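Local coordinates for DUF4595 domain-containing protein (Bacteroides vulgatus, PDB 3TZG), which is of unknown function but folds as a porin-like beta barrel, consistent with kinship to membrane beta-barrel proteins, at residues A173-Y178 and I231-N236. Sequence-based numbering, arbitrary orientation.
Sequences AYVIDY and IEVLYN
Val175 CG1 reaches across to two methyl groups of the facing strand, meeting Ile231 CG2 at 3.6 Å and Val233 CG2 at 4.0 Å. The side chains of Val175 and Ile231 cross at about a right angle, whereas those of Val175 and Val233 meet at a slant. With chi1 at -63°, CG1 lies anti to the carbonyl carbon, and this branch rather than CG2 makes both contacts. Ile231 divides its work: the CG2 branch serves Val175, while the extended CG1 arm (chi2 175°) carries CD1 to within 4.0 Å of Tyr174 CB. In this antiparallel beta barrel the contact joins the wall to a loop packed against its inner side: Ile231 and Val233 project from strand 227-235 toward the 173-178 segment, while Glu232 between them points the other way, in the alternation of a beta strand. Segment 173-178 leads on to helix 181-188, and Tyr221 of the adjacent strand 213-224 touches both Val175 and Ile231. Beyond its CB the Tyr174 ring turns away from the strand, with Ile231 CD1 placed obliquely to it; the ring packs edge-to-face with Phe184, and its OH is hydrogen-bonded to Tyr37 OH.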
loop_
_atom_site.group_PDB
_atom_site.type_symbol
_atom_site.label_atom_id
_atom_site.label_comp_id
_atom_site.label_asym_id
_atom_site.label_seq_id
_atom_site.Cartn_x
_atom_site.Cartn_y
_atom_site.Cartn_z
ATOM N N ALA A 173 5.454 -0.592 1.493
ATOM C CA ALA A 173 4.000 -0.432 1.567
ATOM C C ALA A 173 3.603 0.529 2.683
ATOM O O ALA A 173 2.526 1.109 2.633
ATOM C CB ALA A 173 3.343 -1.780 1.790
ATOM N N TYR A 174 4.466 0.704 3.695
ATOM C CA TYR A 174 4.162 1.592 4.802
ATOM C C TYR A 174 4.494 3.043 4.454
ATOM O O TYR A 174 4.077 3.918 5.217
ATOM C CB TYR A 174 4.895 1.154 6.081
ATOM C CG TYR A 174 4.307 -0.097 6.705
ATOM C CD1 TYR A 174 3.071 -0.065 7.345
ATOM C CD2 TYR A 174 4.962 -1.321 6.615
ATOM C CE1 TYR A 174 2.494 -1.221 7.865
ATOM C CE2 TYR A 174 4.392 -2.488 7.129
ATOM C CZ TYR A 174 3.157 -2.433 7.757
ATOM O OH TYR A 174 2.583 -3.562 8.319
ATOM N N VAL A 175 5.174 3.322 3.300
ATOM C CA VAL A 175 5.529 4.704 2.911
ATOM C C VAL A 175 5.108 5.091 1.461
ATOM O O VAL A 175 5.019 6.289 1.163
ATOM C CB VAL A 175 7.037 4.983 3.057
ATOM C CG1 VAL A 175 7.487 4.866 4.503
ATOM C CG2 VAL A 175 7.887 4.099 2.148
ATOM N N ILE A 176 4.904 4.123 0.558
ATOM C CA ILE A 176 4.591 4.497 -0.840
ATOM C C ILE A 176 3.094 4.843 -0.998
ATOM O O ILE A 176 2.289 4.662 -0.065
ATOM C CB ILE A 176 5.042 3.467 -1.900
ATOM C CG1 ILE A 176 4.197 2.184 -1.840
ATOM C CG2 ILE A 176 6.565 3.226 -1.714
ATOM C CD1 ILE A 176 4.540 1.118 -2.803
ATOM N N ASP A 177 2.793 5.459 -2.174
ATOM C CA ASP A 177 1.523 6.014 -2.652
ATOM C C ASP A 177 0.669 4.957 -3.280
ATOM O O ASP A 177 1.049 4.426 -4.316
ATOM C CB ASP A 177 1.849 7.086 -3.706
ATOM C CG ASP A 177 0.941 8.281 -3.722
ATOM O OD1 ASP A 177 1.213 9.238 -2.963
ATOM O OD2 ASP A 177 -0.001 8.295 -4.536
ATOM N N TYR A 178 -0.494 4.657 -2.697
ATOM C CA TYR A 178 -1.441 3.663 -3.234
ATOM C C TYR A 178 -2.899 4.100 -2.929
ATOM O O TYR A 178 -3.138 4.973 -2.083
ATOM C CB TYR A 178 -1.151 2.244 -2.687
ATOM C CG TYR A 178 -1.164 2.185 -1.179
ATOM C CD1 TYR A 178 -2.361 2.136 -0.475
ATOM C CD2 TYR A 178 0.017 2.237 -0.451
ATOM C CE1 TYR A 178 -2.386 2.196 0.912
ATOM C CE2 TYR A 178 0.006 2.243 0.938
ATOM C CZ TYR A 178 -1.201 2.217 1.620
ATOM O OH TYR A 178 -1.237 2.220 2.996
ATOM N N ILE A 231 9.385 2.934 11.476
ATOM C CA ILE A 231 9.222 3.698 10.234
ATOM C C ILE A 231 8.496 4.992 10.573
ATOM O O ILE A 231 7.420 4.942 11.162
ATOM C CB ILE A 231 8.492 2.902 9.120
ATOM C CG1 ILE A 231 9.188 1.531 8.839
ATOM C CG2 ILE A 231 8.403 3.757 7.850
ATOM C CD1 ILE A 231 8.494 0.643 7.853
ATOM N N GLU A 232 9.100 6.144 10.248
ATOM C CA GLU A 232 8.512 7.465 10.517
ATOM C C GLU A 232 8.501 8.330 9.295
ATOM O O GLU A 232 9.428 8.264 8.495
ATOM C CB GLU A 232 9.268 8.210 11.615
ATOM C CG GLU A 232 8.914 7.799 13.020
ATOM C CD GLU A 232 9.658 8.575 14.086
ATOM O OE1 GLU A 232 10.800 9.021 13.820
ATOM O OE2 GLU A 232 9.112 8.701 15.209
ATOM N N VAL A 233 7.475 9.165 9.154
ATOM C CA VAL A 233 7.391 10.101 8.034
ATOM C C VAL A 233 7.175 11.489 8.657
ATOM O O VAL A 233 6.197 11.714 9.378
ATOM C CB VAL A 233 6.324 9.698 6.975
ATOM C CG1 VAL A 233 6.210 10.763 5.879
ATOM C CG2 VAL A 233 6.653 8.327 6.366
ATOM N N LEU A 234 8.141 12.381 8.453
ATOM C CA LEU A 234 8.119 13.716 9.055
ATOM C C LEU A 234 8.064 14.869 8.035
ATOM O O LEU A 234 8.673 14.807 6.961
ATOM C CB LEU A 234 9.375 13.929 9.909
ATOM C CG LEU A 234 9.599 13.006 11.067
ATOM C CD1 LEU A 234 11.035 12.667 11.154
ATOM C CD2 LEU A 234 9.084 13.609 12.373
ATOM N N TYR A 235 7.390 15.953 8.443
ATOM C CA TYR A 235 7.317 17.207 7.727
ATOM C C TYR A 235 8.039 18.281 8.534
ATOM O O TYR A 235 7.818 18.392 9.738
ATOM C CB TYR A 235 5.873 17.620 7.431
ATOM C CG TYR A 235 5.797 18.994 6.791
ATOM C CD1 TYR A 235 6.008 19.165 5.421
ATOM C CD2 TYR A 235 5.575 20.132 7.562
ATOM C CE1 TYR A 235 5.964 20.434 4.834
ATOM C CE2 TYR A 235 5.552 21.403 6.991
ATOM C CZ TYR A 235 5.742 21.553 5.627
ATOM O OH TYR A 235 5.675 22.824 5.085
ATOM N N ASN A 236 8.883 19.080 7.857
ATOM C CA ASN A 236 9.671 20.187 8.391
ATOM C C ASN A 236 10.456 19.748 9.627
ATOM O O ASN A 236 10.545 20.481 10.627
ATOM C CB ASN A 236 8.801 21.396 8.698
ATOM C CG ASN A 236 9.616 22.622 9.005
ATOM O OD1 ASN A 236 10.684 22.874 8.413
ATOM N ND2 ASN A 236 9.152 23.382 9.975
#